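Local coordinates for protein five-membered-cyclitol-phosphate synthase (Streptomyces citricolor, PDB 6K96) that binds nicotinamide-adenine-dinucleotide and a sodium ion as a four-chain assembly, and carries a sequence region of the myo-inositol-1-phosphate synthase family, at residues N81-L86 and L262-V267; V192-L197 and S211-L216; I300-R305 and E343-L348; R311-G316 and D349-A354. All blocks are in the same frame, centred on the assembly; numbering follows the deposited sequence.

Contact 1 of 4, residues N81-L86 and L262-V267; sequences NNYPLL and LKDHKV
The type II' beta turn L262-H265 presents its two corner residues, K263 and D264, to the loop residues N82 and Y83 beside the sodium and NAD site. K263 has the positive phi (50°) that this turn needs at its first corner, and H265 N closes the turn on L262 O at 2.8 Å. The amide of N82 lies against the turn, its CG placed between the backbone N and the carbonyl carbon (chi1 64°). N82 ND2 comes within 3.4 Å of K263 CA, while N82 OD1 stands 3.2 Å from D264 N at too poor an angle for a hydrogen bond. D264 turns its carboxylate to the rim of Y83: D264 OD2 is 3.4 Å from Y83 CD1, in the ring plane. P84 CD lies over one face of that ring, near the rim. The polar ends are held by other residues: Y83 OH by S294, D264 OD2 by Q291, and D264 OD1 by N219 and by S293, a residue of the sodium site. The D264 side chain is about 4 Å from the sodium ion and about 5 Å from NAD. Y83 packs on S17 and A18 of helix 14-31 and on S293 of helix 292-313, whereas the turn leads into strand 265-275, beside strand 281-291.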
loop_
_atom_site.group_PDB
_atom_site.type_symbol
_atom_site.label_atom_id
_atom_site.label_comp_id
_atom_site.label_asym_id
_atom_site.label_seq_id
_atom_site.Cartn_x
_atom_site.Cartn_y
_atom_site.Cartn_z
ATOM N N ASN B 81 -5.957 -26.781 13.518
ATOM C CA ASN B 81 -7.012 -25.752 13.247
ATOM C C ASN B 81 -6.612 -24.446 13.947
ATOM O O ASN B 81 -6.245 -24.497 15.140
ATOM C CB ASN B 81 -8.426 -26.123 13.705
ATOM C CG ASN B 81 -9.060 -27.225 12.877
ATOM O OD1 ASN B 81 -8.398 -27.787 12.000
ATOM N ND2 ASN B 81 -10.307 -27.580 13.181
ATOM N N ASN B 82 -6.608 -23.344 13.204
ATOM C CA ASN B 82 -6.071 -22.050 13.678
ATOM C C ASN B 82 -6.989 -20.939 13.151
ATOM O O ASN B 82 -6.530 -19.839 13.020
ATOM C CB ASN B 82 -4.591 -21.930 13.314
ATOM C CG ASN B 82 -4.370 -21.903 11.823
ATOM O OD1 ASN B 82 -5.339 -21.717 11.074
ATOM N ND2 ASN B 82 -3.103 -22.026 11.406
ATOM N N TYR B 83 -8.236 -21.252 12.823
ATOM C CA TYR B 83 -9.296 -20.226 12.800
ATOM C C TYR B 83 -9.353 -19.642 14.210
ATOM O O TYR B 83 -9.056 -20.354 15.183
ATOM C CB TYR B 83 -10.648 -20.801 12.400
ATOM C CG TYR B 83 -11.732 -19.789 12.124
ATOM C CD1 TYR B 83 -11.760 -19.105 10.930
ATOM C CD2 TYR B 83 -12.761 -19.549 13.027
ATOM C CE1 TYR B 83 -12.744 -18.169 10.655
ATOM C CE2 TYR B 83 -13.787 -18.665 12.741
ATOM C CZ TYR B 83 -13.762 -17.949 11.565
ATOM O OH TYR B 83 -14.752 -17.074 11.247
ATOM N N PRO B 84 -9.624 -18.331 14.381
ATOM C CA PRO B 84 -9.714 -17.743 15.723
ATOM C C PRO B 84 -10.820 -18.362 16.604
ATOM O O PRO B 84 -11.775 -18.837 16.108
ATOM C CB PRO B 84 -10.059 -16.259 15.450
ATOM C CG PRO B 84 -9.511 -16.023 14.084
ATOM C CD PRO B 84 -9.767 -17.323 13.323
ATOM N N LEU B 85 -10.619 -18.310 17.918
ATOM C CA LEU B 85 -11.678 -18.346 18.963
ATOM C C LEU B 85 -12.474 -17.047 18.879
ATOM O O LEU B 85 -11.842 -15.985 18.944
ATOM C CB LEU B 85 -11.052 -18.484 20.352
ATOM C CG LEU B 85 -10.843 -19.928 20.807
ATOM C CD1 LEU B 85 -9.591 -20.506 20.142
ATOM C CD2 LEU B 85 -10.772 -20.001 22.340
ATOM N N LEU B 86 -13.791 -17.146 18.719
ATOM C CA LEU B 86 -14.644 -15.964 18.501
ATOM C C LEU B 86 -15.194 -15.460 19.837
ATOM O O LEU B 86 -15.815 -14.377 19.825
ATOM C CB LEU B 86 -15.778 -16.308 17.531
ATOM C CG LEU B 86 -15.415 -16.444 16.055
ATOM C CD1 LEU B 86 -16.701 -16.419 15.238
ATOM C CD2 LEU B 86 -14.467 -15.364 15.565
ATOM N N LEU B 262 0.453 -15.734 10.096
ATOM C CA LEU B 262 -0.861 -15.437 9.463
ATOM C C LEU B 262 -1.935 -16.452 9.860
ATOM O O LEU B 262 -3.110 -16.078 9.734
ATOM C CB LEU B 262 -0.774 -15.379 7.942
ATOM C CG LEU B 262 -0.029 -14.166 7.375
ATOM C CD1 LEU B 262 -0.088 -14.122 5.839
ATOM C CD2 LEU B 262 -0.585 -12.896 7.910
ATOM N N LYS B 263 -1.589 -17.694 10.220
ATOM C CA LYS B 263 -2.595 -18.744 10.551
ATOM C C LYS B 263 -3.651 -18.826 9.435
ATOM O O LYS B 263 -3.287 -18.910 8.261
ATOM C CB LYS B 263 -3.196 -18.431 11.933
ATOM C CG LYS B 263 -2.247 -18.743 13.085
ATOM C CD LYS B 263 -2.277 -17.784 14.272
ATOM C CE LYS B 263 -1.639 -18.342 15.541
ATOM N NZ LYS B 263 -2.476 -19.410 16.167
ATOM N N ASP B 264 -4.940 -18.767 9.780
ATOM C CA ASP B 264 -6.070 -18.835 8.808
ATOM C C ASP B 264 -6.294 -17.507 8.085
ATOM O O ASP B 264 -7.169 -17.516 7.234
ATOM C CB ASP B 264 -7.375 -19.298 9.435
ATOM C CG ASP B 264 -8.516 -19.474 8.457
ATOM O OD1 ASP B 264 -8.491 -20.418 7.588
ATOM O OD2 ASP B 264 -9.445 -18.665 8.542
ATOM N N HIS B 265 -5.473 -16.483 8.293
ATOM C CA HIS B 265 -5.542 -15.245 7.480
ATOM C C HIS B 265 -4.986 -15.461 6.088
ATOM O O HIS B 265 -4.043 -16.175 5.959
ATOM C CB HIS B 265 -4.757 -14.083 8.083
ATOM C CG HIS B 265 -5.498 -13.378 9.147
ATOM N ND1 HIS B 265 -4.938 -13.171 10.369
ATOM C CD2 HIS B 265 -6.749 -12.870 9.182
ATOM C CE1 HIS B 265 -5.801 -12.520 11.150
ATOM N NE2 HIS B 265 -6.946 -12.337 10.450
ATOM N N LYS B 266 -5.517 -14.796 5.081
ATOM C CA LYS B 266 -4.904 -14.853 3.743
ATOM C C LYS B 266 -4.690 -13.398 3.305
ATOM O O LYS B 266 -5.618 -12.632 3.442
ATOM C CB LYS B 266 -5.775 -15.671 2.788
ATOM C CG LYS B 266 -5.579 -15.337 1.317
ATOM C CD LYS B 266 -6.111 -16.384 0.357
ATOM C CE LYS B 266 -5.070 -17.443 0.102
ATOM N NZ LYS B 266 -5.483 -18.260 -1.069
ATOM N N VAL B 267 -3.537 -13.082 2.729
ATOM C CA VAL B 267 -3.169 -11.742 2.236
ATOM C C VAL B 267 -2.974 -11.851 0.748
ATOM O O VAL B 267 -2.410 -12.796 0.356
ATOM C CB VAL B 267 -1.894 -11.217 2.893
ATOM C CG1 VAL B 267 -1.422 -9.988 2.155
ATOM C CG2 VAL B 267 -2.101 -10.922 4.362
#

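Contact 2 of 4, residues V192-L197 and S211-L216; sequences VVHRAL and SYQLNL
With CG anti to the backbone N (chi1 -167°), H194 projects its imidazole from the helix to the strand, where S211 OG and Q213 CG are also anti to their backbone nitrogens and Q213 continues extended to its amide. The ring is thereby gripped at both nitrogens. Q213 NE2 donates to H194 ND1 at 2.8 Å, only 8° out of the ring plane, although amide and ring planes are turned 53° apart. H194 NE2 donates to S211 OG at 2.6 Å, with the hydroxyl oxygen somewhat off the ring plane; both bonds are bent. Together they fix the rotation of this buried ring. S211 OG also bonds N271 O, which is consistent with a proton on H194 NE2 and with ND1 as acceptor, and Q213 OE1 bonds K236 NZ. Helix 190-203 runs along one face of the mixed sheet, nearly antiparallel to strand 207-217, the axes of the two segments 10.3 Å apart. L197 meets I272 of strand 265-275 and L286 of strand 281-291; Y212, directed away from the helix, packs on L216 of the third subunit.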
loop_
_atom_site.group_PDB
_atom_site.type_symbol
_atom_site.label_atom_id
_atom_site.label_comp_id
_atom_site.label_asym_id
_atom_site.label_seq_id
_atom_site.Cartn_x
_atom_site.Cartn_y
_atom_site.Cartn_z
ATOM N N VAL B 192 -11.667 -12.393 -7.928
ATOM C CA VAL B 192 -12.791 -11.504 -8.314
ATOM C C VAL B 192 -12.333 -10.051 -8.147
ATOM O O VAL B 192 -12.663 -9.266 -9.021
ATOM C CB VAL B 192 -14.083 -11.819 -7.541
ATOM C CG1 VAL B 192 -13.995 -11.445 -6.048
ATOM C CG2 VAL B 192 -15.252 -11.100 -8.194
ATOM N N VAL B 193 -11.543 -9.708 -7.140
ATOM C CA VAL B 193 -11.004 -8.321 -7.033
ATOM C C VAL B 193 -10.072 -8.052 -8.202
ATOM O O VAL B 193 -10.211 -7.041 -8.828
ATOM C CB VAL B 193 -10.256 -7.993 -5.731
ATOM C CG1 VAL B 193 -9.756 -6.559 -5.766
ATOM C CG2 VAL B 193 -11.093 -8.238 -4.505
ATOM N N HIS B 194 -9.097 -8.915 -8.455
ATOM C CA HIS B 194 -8.120 -8.657 -9.549
ATOM C C HIS B 194 -8.878 -8.465 -10.868
ATOM O O HIS B 194 -8.603 -7.510 -11.621
ATOM C CB HIS B 194 -7.105 -9.792 -9.621
ATOM C CG HIS B 194 -5.923 -9.482 -10.461
ATOM N ND1 HIS B 194 -4.805 -10.253 -10.408
ATOM C CD2 HIS B 194 -5.644 -8.463 -11.292
ATOM C CE1 HIS B 194 -3.884 -9.725 -11.189
ATOM N NE2 HIS B 194 -4.369 -8.636 -11.738
ATOM N N ARG B 195 -9.835 -9.354 -11.101
ATOM C CA ARG B 195 -10.593 -9.479 -12.368
ATOM C C ARG B 195 -11.442 -8.219 -12.560
ATOM O O ARG B 195 -11.525 -7.770 -13.679
ATOM C CB ARG B 195 -11.357 -10.820 -12.297
ATOM C CG ARG B 195 -12.368 -11.081 -13.400
ATOM C CD ARG B 195 -13.261 -12.290 -13.070
ATOM N NE ARG B 195 -14.160 -12.501 -14.207
ATOM C CZ ARG B 195 -14.172 -13.563 -15.032
ATOM N NH1 ARG B 195 -13.380 -14.605 -14.825
ATOM N NH2 ARG B 195 -15.011 -13.592 -16.059
ATOM N N ALA B 196 -12.085 -7.730 -11.492
ATOM C CA ALA B 196 -12.957 -6.546 -11.527
ATOM C C ALA B 196 -12.115 -5.340 -11.956
ATOM O O ALA B 196 -12.613 -4.531 -12.783
ATOM C CB ALA B 196 -13.602 -6.307 -10.179
ATOM N N LEU B 197 -10.905 -5.209 -11.417
ATOM C CA LEU B 197 -10.041 -4.042 -11.685
ATOM C C LEU B 197 -9.569 -4.126 -13.117
ATOM O O LEU B 197 -9.515 -3.077 -13.776
ATOM C CB LEU B 197 -8.880 -3.953 -10.685
ATOM C CG LEU B 197 -9.320 -3.517 -9.286
ATOM C CD1 LEU B 197 -8.221 -3.606 -8.240
ATOM C CD2 LEU B 197 -9.907 -2.126 -9.327
ATOM N N SER B 211 0.598 -6.879 -14.923
ATOM C CA SER B 211 -0.085 -7.060 -13.613
ATOM C C SER B 211 0.517 -8.271 -12.899
ATOM O O SER B 211 1.077 -9.057 -13.551
ATOM C CB SER B 211 -1.614 -7.071 -13.739
ATOM O OG SER B 211 -2.257 -7.251 -12.477
ATOM N N TYR B 212 0.532 -8.285 -11.585
ATOM C CA TYR B 212 0.801 -9.484 -10.769
ATOM C C TYR B 212 -0.185 -9.512 -9.619
ATOM O O TYR B 212 -0.700 -8.471 -9.170
ATOM C CB TYR B 212 2.264 -9.620 -10.304
ATOM C CG TYR B 212 2.877 -8.453 -9.577
ATOM C CD1 TYR B 212 2.681 -8.309 -8.222
ATOM C CD2 TYR B 212 3.651 -7.501 -10.232
ATOM C CE1 TYR B 212 3.201 -7.227 -7.516
ATOM C CE2 TYR B 212 4.173 -6.415 -9.551
ATOM C CZ TYR B 212 3.953 -6.279 -8.184
ATOM O OH TYR B 212 4.439 -5.228 -7.468
ATOM N N GLN B 213 -0.408 -10.731 -9.175
ATOM C CA GLN B 213 -1.217 -11.111 -8.003
ATOM C C GLN B 213 -0.335 -12.071 -7.214
ATOM O O GLN B 213 0.138 -13.002 -7.834
ATOM C CB GLN B 213 -2.481 -11.786 -8.520
ATOM C CG GLN B 213 -3.223 -12.610 -7.479
ATOM C CD GLN B 213 -4.515 -13.229 -7.964
ATOM O OE1 GLN B 213 -5.042 -14.122 -7.297
ATOM N NE2 GLN B 213 -5.053 -12.743 -9.087
ATOM N N LEU B 214 -0.093 -11.829 -5.929
ATOM C CA LEU B 214 0.501 -12.868 -5.062
ATOM C C LEU B 214 -0.300 -12.992 -3.788
ATOM O O LEU B 214 -0.824 -11.979 -3.402
ATOM C CB LEU B 214 1.982 -12.595 -4.815
ATOM C CG LEU B 214 2.393 -11.173 -4.452
ATOM C CD1 LEU B 214 2.850 -11.150 -3.004
ATOM C CD2 LEU B 214 3.564 -10.778 -5.360
ATOM N N ASN B 215 -0.367 -14.204 -3.221
ATOM C CA ASN B 215 -1.153 -14.588 -2.014
ATOM C C ASN B 215 -0.185 -15.147 -0.956
ATOM O O ASN B 215 0.920 -15.595 -1.310
ATOM C CB ASN B 215 -2.291 -15.547 -2.344
ATOM C CG ASN B 215 -3.197 -15.034 -3.447
ATOM O OD1 ASN B 215 -4.303 -14.522 -3.187
ATOM N ND2 ASN B 215 -2.733 -15.134 -4.686
ATOM N N LEU B 216 -0.521 -14.960 0.320
ATOM C CA LEU B 216 0.277 -15.441 1.478
ATOM C C LEU B 216 -0.737 -16.114 2.389
ATOM O O LEU B 216 -1.812 -15.590 2.448
ATOM C CB LEU B 216 0.945 -14.274 2.226
ATOM C CG LEU B 216 1.783 -13.296 1.410
ATOM C CD1 LEU B 216 2.223 -12.094 2.272
ATOM C CD2 LEU B 216 3.007 -14.013 0.835
#

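Contact 3 of 4, residues I300-R305 and E343-L348; sequences IIDLIR and EAYRQL
D302 and Y345 mark the closest backbone approach of two helical segments, 300-305 and 343-348, yet D302 CA and Y345 CA are still 10.6 Å apart. This is a wide helix-helix contact bridged by one long aromatic side chain that ends in a buried polar cluster. The Y345 ring spans the gap until Y345 OH lies 2.8 Å from D302 OD1, to which it donates a weak hydrogen bond. The two side chains meet at about a right angle, with carboxylate and ring planes 77° apart. The stronger partner of D302 OD1 is R44 NH1, in a salt bridge that would balance the buried carboxylate charge; R305 binds R44 O through NH2 and I50 O through NE. I47 of strand 46-47 packs against D302, R305 and Y345. Further along, L348 rests on A309 of helix 292-313. The oxygen approaches the phenol obliquely, D302 OD1 lying 3.9 Å from Y345 CZ.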
loop_
_atom_site.group_PDB
_atom_site.type_symbol
_atom_site.label_atom_id
_atom_site.label_comp_id
_atom_site.label_asym_id
_atom_site.label_seq_id
_atom_site.Cartn_x
_atom_site.Cartn_y
_atom_site.Cartn_z
ATOM N N ILE B 300 -20.467 -21.632 2.350
ATOM C CA ILE B 300 -20.965 -22.943 2.807
ATOM C C ILE B 300 -22.375 -22.693 3.346
ATOM O O ILE B 300 -23.321 -23.325 2.873
ATOM C CB ILE B 300 -19.996 -23.611 3.793
ATOM C CG1 ILE B 300 -18.667 -23.897 3.097
ATOM C CG2 ILE B 300 -20.576 -24.898 4.333
ATOM C CD1 ILE B 300 -17.561 -24.379 4.024
ATOM N N ILE B 301 -22.567 -21.728 4.231
ATOM C CA ILE B 301 -23.917 -21.509 4.839
ATOM C C ILE B 301 -25.006 -21.372 3.766
ATOM O O ILE B 301 -26.106 -21.748 4.048
ATOM C CB ILE B 301 -23.925 -20.294 5.770
ATOM C CG1 ILE B 301 -25.125 -20.366 6.708
ATOM C CG2 ILE B 301 -23.879 -19.009 4.938
ATOM C CD1 ILE B 301 -25.185 -21.630 7.489
ATOM N N ASP B 302 -24.710 -20.786 2.610
ATOM C CA ASP B 302 -25.584 -20.740 1.410
ATOM C C ASP B 302 -25.807 -22.194 0.918
ATOM O O ASP B 302 -26.927 -22.675 1.028
ATOM C CB ASP B 302 -24.913 -19.840 0.357
ATOM C CG ASP B 302 -25.472 -18.431 0.276
ATOM O OD1 ASP B 302 -26.481 -18.279 -0.407
ATOM O OD2 ASP B 302 -24.890 -17.479 0.871
ATOM N N LEU B 303 -24.747 -22.894 0.486
ATOM C CA LEU B 303 -24.836 -24.233 -0.153
ATOM C C LEU B 303 -25.523 -25.248 0.780
ATOM O O LEU B 303 -26.345 -26.017 0.279
ATOM C CB LEU B 303 -23.431 -24.720 -0.549
ATOM C CG LEU B 303 -22.710 -23.894 -1.605
ATOM C CD1 LEU B 303 -21.398 -24.549 -1.948
ATOM C CD2 LEU B 303 -23.545 -23.718 -2.855
ATOM N N ILE B 304 -25.177 -25.311 2.064
ATOM C CA ILE B 304 -25.759 -26.368 2.941
ATOM C C ILE B 304 -27.257 -26.126 3.087
ATOM O O ILE B 304 -27.997 -27.106 3.260
ATOM C CB ILE B 304 -25.109 -26.511 4.321
ATOM C CG1 ILE B 304 -25.137 -25.194 5.093
ATOM C CG2 ILE B 304 -23.720 -27.107 4.194
ATOM C CD1 ILE B 304 -24.408 -25.269 6.401
ATOM N N ARG B 305 -27.701 -24.875 3.054
ATOM C CA ARG B 305 -29.147 -24.586 3.190
ATOM C C ARG B 305 -29.790 -24.865 1.829
ATOM O O ARG B 305 -30.975 -25.312 1.821
ATOM C CB ARG B 305 -29.438 -23.154 3.641
ATOM C CG ARG B 305 -29.190 -22.851 5.111
ATOM C CD ARG B 305 -28.469 -21.519 5.297
ATOM N NE ARG B 305 -29.242 -20.290 5.267
ATOM C CZ ARG B 305 -28.787 -19.088 4.878
ATOM N NH1 ARG B 305 -27.556 -18.893 4.452
ATOM N NH2 ARG B 305 -29.572 -18.046 4.925
ATOM N N GLU B 343 -34.343 -17.519 -10.133
ATOM C CA GLU B 343 -35.536 -18.387 -10.394
ATOM C C GLU B 343 -35.506 -19.580 -9.426
ATOM O O GLU B 343 -36.518 -19.842 -8.761
ATOM C CB GLU B 343 -35.527 -18.856 -11.851
ATOM C CG GLU B 343 -36.831 -19.453 -12.356
ATOM C CD GLU B 343 -36.869 -19.857 -13.836
ATOM O OE1 GLU B 343 -37.870 -19.491 -14.548
ATOM O OE2 GLU B 343 -35.919 -20.554 -14.290
ATOM N N ALA B 344 -34.351 -20.234 -9.312
ATOM C CA ALA B 344 -34.090 -21.375 -8.407
ATOM C C ALA B 344 -34.235 -20.969 -6.924
ATOM O O ALA B 344 -34.808 -21.740 -6.179
ATOM C CB ALA B 344 -32.742 -21.950 -8.756
ATOM N N TYR B 345 -33.726 -19.818 -6.480
ATOM C CA TYR B 345 -33.873 -19.313 -5.070
ATOM C C TYR B 345 -35.349 -19.051 -4.736
ATOM O O TYR B 345 -35.867 -19.496 -3.703
ATOM C CB TYR B 345 -33.087 -18.014 -4.820
ATOM C CG TYR B 345 -31.717 -18.260 -4.251
ATOM C CD1 TYR B 345 -31.584 -18.930 -3.038
ATOM C CD2 TYR B 345 -30.567 -17.895 -4.938
ATOM C CE1 TYR B 345 -30.343 -19.214 -2.506
ATOM C CE2 TYR B 345 -29.309 -18.197 -4.433
ATOM C CZ TYR B 345 -29.205 -18.820 -3.192
ATOM O OH TYR B 345 -27.993 -19.094 -2.629
ATOM N N ARG B 346 -36.008 -18.313 -5.618
ATOM C CA ARG B 346 -37.431 -17.879 -5.473
ATOM C C ARG B 346 -38.337 -19.124 -5.469
ATOM O O ARG B 346 -39.175 -19.227 -4.537
ATOM C CB ARG B 346 -37.704 -16.864 -6.585
ATOM C CG ARG B 346 -39.083 -16.242 -6.585
ATOM C CD ARG B 346 -39.314 -15.539 -7.914
ATOM N NE ARG B 346 -39.122 -16.408 -9.065
ATOM C CZ ARG B 346 -39.933 -17.422 -9.430
ATOM N NH1 ARG B 346 -41.026 -17.750 -8.740
ATOM N NH2 ARG B 346 -39.619 -18.116 -10.509
ATOM N N GLN B 347 -38.138 -20.053 -6.426
ATOM C CA GLN B 347 -38.914 -21.320 -6.495
ATOM C C GLN B 347 -38.637 -22.148 -5.229
ATOM O O GLN B 347 -39.590 -22.664 -4.643
ATOM C CB GLN B 347 -38.631 -22.070 -7.802
ATOM C CG GLN B 347 -39.304 -21.445 -9.027
ATOM C CD GLN B 347 -39.056 -22.218 -10.306
ATOM O OE1 GLN B 347 -39.199 -21.681 -11.407
ATOM N NE2 GLN B 347 -38.676 -23.488 -10.178
ATOM N N LEU B 348 -37.386 -22.225 -4.783
ATOM C CA LEU B 348 -37.004 -23.101 -3.647
ATOM C C LEU B 348 -37.660 -22.599 -2.366
ATOM O O LEU B 348 -38.162 -23.437 -1.577
ATOM C CB LEU B 348 -35.482 -23.123 -3.479
ATOM C CG LEU B 348 -34.970 -23.957 -2.312
ATOM C CD1 LEU B 348 -35.522 -25.380 -2.380
ATOM C CD2 LEU B 348 -33.450 -23.957 -2.317
#

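Contact 4 of 4, residues R311-G316 and D349-A354; sequences RRVGFG and DAVTEA
Apolar contacts carry this meeting of V313 and F315 with V351. The two methyls of V351 serve different partners. V351 CG1, set anti to the backbone N (chi1 166°), reaches 3.5 Å from V313 CG2. V351 CG2, beside the backbone N, is 4.4 Å from F315 CZ. Within its own segment V313 also lays CG1 over one face of the F315 ring, 3.2 Å above the plane and toward the rim. Polar groups add no hydrogen bond between the segments. T352 OG1 comes 4.0 Å from V313 CG2 as a plain van der Waals neighbour, and its hydrogen bond goes back to L348 O, one turn earlier in its helix. Both arginines have other partners: R312 NH1 forms a salt bridge with E126 and R311 NE bonds K151 O. No other chain of the assembly reaches these segments, which meet at the surface. Backbone bonds shape the first segment: F315 N returns to A310 O, and G314 N makes a weak 3.3 Å bond to R311 O. With G314 at positive phi (70°) as C-prime residue, this is a Schellman motif ending helix 292-313.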
loop_
_atom_site.group_PDB
_atom_site.type_symbol
_atom_site.label_atom_id
_atom_site.label_comp_id
_atom_site.label_asym_id
_atom_site.label_seq_id
_atom_site.Cartn_x
_atom_site.Cartn_y
_atom_site.Cartn_z
ATOM N N ARG B 311 -33.667 -31.162 -0.428
ATOM C CA ARG B 311 -33.992 -32.539 0.030
ATOM C C ARG B 311 -35.374 -32.576 0.724
ATOM O O ARG B 311 -36.114 -33.562 0.522
ATOM C CB ARG B 311 -32.862 -33.078 0.911
ATOM C CG ARG B 311 -33.067 -34.521 1.330
ATOM C CD ARG B 311 -31.885 -34.997 2.145
ATOM N NE ARG B 311 -32.107 -36.334 2.677
ATOM C CZ ARG B 311 -32.664 -36.597 3.851
ATOM N NH1 ARG B 311 -33.072 -35.639 4.665
ATOM N NH2 ARG B 311 -32.825 -37.843 4.212
ATOM N N ARG B 312 -35.702 -31.573 1.541
ATOM C CA ARG B 312 -37.031 -31.441 2.232
ATOM C C ARG B 312 -38.138 -31.346 1.174
ATOM O O ARG B 312 -39.179 -31.959 1.376
ATOM C CB ARG B 312 -37.155 -30.212 3.152
ATOM C CG ARG B 312 -36.066 -30.017 4.198
ATOM C CD ARG B 312 -36.604 -29.913 5.612
ATOM N NE ARG B 312 -35.487 -29.859 6.534
ATOM C CZ ARG B 312 -34.893 -28.744 6.970
ATOM N NH1 ARG B 312 -33.859 -28.842 7.800
ATOM N NH2 ARG B 312 -35.322 -27.549 6.571
ATOM N N VAL B 313 -37.869 -30.692 0.048
ATOM C CA VAL B 313 -38.850 -30.459 -1.050
ATOM C C VAL B 313 -38.649 -31.473 -2.204
ATOM O O VAL B 313 -39.423 -31.409 -3.189
ATOM C CB VAL B 313 -38.744 -28.973 -1.442
ATOM C CG1 VAL B 313 -38.667 -28.704 -2.938
ATOM C CG2 VAL B 313 -39.885 -28.208 -0.813
ATOM N N GLY B 314 -37.674 -32.393 -2.080
ATOM C CA GLY B 314 -37.426 -33.492 -3.040
ATOM C C GLY B 314 -36.877 -33.037 -4.393
ATOM O O GLY B 314 -37.062 -33.759 -5.386
ATOM N N PHE B 315 -36.218 -31.880 -4.451
ATOM C CA PHE B 315 -35.467 -31.391 -5.637
ATOM C C PHE B 315 -34.047 -31.984 -5.620
ATOM O O PHE B 315 -33.086 -31.372 -5.094
ATOM C CB PHE B 315 -35.440 -29.863 -5.608
ATOM C CG PHE B 315 -36.731 -29.191 -5.998
ATOM C CD1 PHE B 315 -37.949 -29.853 -5.884
ATOM C CD2 PHE B 315 -36.722 -27.890 -6.495
ATOM C CE1 PHE B 315 -39.122 -29.235 -6.279
ATOM C CE2 PHE B 315 -37.902 -27.277 -6.894
ATOM C CZ PHE B 315 -39.094 -27.957 -6.793
ATOM N N GLY B 316 -33.899 -33.174 -6.190
ATOM C CA GLY B 316 -32.604 -33.865 -6.291
ATOM C C GLY B 316 -31.786 -33.314 -7.450
ATOM O O GLY B 316 -32.328 -32.549 -8.281
ATOM N N ASP B 349 -37.612 -21.280 -2.153
ATOM C CA ASP B 349 -38.183 -20.600 -0.964
ATOM C C ASP B 349 -39.709 -20.787 -0.973
ATOM O O ASP B 349 -40.305 -21.097 0.095
ATOM C CB ASP B 349 -37.794 -19.113 -0.953
ATOM C CG ASP B 349 -36.380 -18.807 -0.467
ATOM O OD1 ASP B 349 -35.863 -19.574 0.384
ATOM O OD2 ASP B 349 -35.790 -17.805 -0.960
ATOM N N ALA B 350 -40.318 -20.581 -2.142
ATOM C CA ALA B 350 -41.780 -20.470 -2.304
ATOM C C ALA B 350 -42.413 -21.875 -2.277
ATOM O O ALA B 350 -43.606 -21.989 -1.875
ATOM C CB ALA B 350 -42.103 -19.689 -3.563
ATOM N N VAL B 351 -41.684 -22.920 -2.664
ATOM C CA VAL B 351 -42.289 -24.279 -2.625
ATOM C C VAL B 351 -42.293 -24.664 -1.155
ATOM O O VAL B 351 -43.314 -25.081 -0.651
ATOM C CB VAL B 351 -41.585 -25.309 -3.528
ATOM C CG1 VAL B 351 -42.019 -26.718 -3.204
ATOM C CG2 VAL B 351 -41.829 -25.026 -5.001
ATOM N N THR B 352 -41.177 -24.426 -0.492
ATOM C CA THR B 352 -41.008 -24.681 0.964
ATOM C C THR B 352 -42.211 -24.078 1.696
ATOM O O THR B 352 -42.735 -24.730 2.610
ATOM C CB THR B 352 -39.680 -24.088 1.470
ATOM O OG1 THR B 352 -38.601 -24.898 0.959
ATOM C CG2 THR B 352 -39.647 -23.956 2.980
ATOM N N GLU B 353 -42.585 -22.861 1.290
ATOM C CA GLU B 353 -43.755 -22.137 1.839
ATOM C C GLU B 353 -44.955 -23.108 1.848
ATOM O O GLU B 353 -45.374 -23.541 2.961
ATOM C CB GLU B 353 -43.963 -20.833 1.062
ATOM C CG GLU B 353 -44.538 -19.691 1.906
ATOM C CD GLU B 353 -43.747 -19.278 3.145
ATOM O OE1 GLU B 353 -42.495 -19.226 3.053
ATOM O OE2 GLU B 353 -44.386 -19.025 4.216
ATOM N N ALA B 354 -45.446 -23.520 0.675
ATOM C CA ALA B 354 -46.626 -24.411 0.559
ATOM C C ALA B 354 -46.223 -25.870 0.825
ATOM O O ALA B 354 -46.358 -26.411 1.911
ATOM C CB ALA B 354 -47.251 -24.216 -0.795
#

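How the contacts relate
Contacts 1 and 2 join through the mixed sheet, where strands 265-275 and 207-217 are neighbours: V267 O probably accepts a hydrogen bond from L216 N at 2.9 Å, and L262 CD1 packs on L216 CB at 3.8 Å. Their centres are about 21 Å apart. Contact 1 borders the sodium and NAD pocket, whereas the Q213 side chain of contact 2 is about 12 Å from NAD and the D302 side chain of contact 3 about 13 Å. Contacts 3 and 4, centres about 10 Å apart, are successive meetings of helices 292-313 and 338-353, buried in the first and superficial in the second. Contact 4 is remote, its centre about 36 Å from that of contact 1.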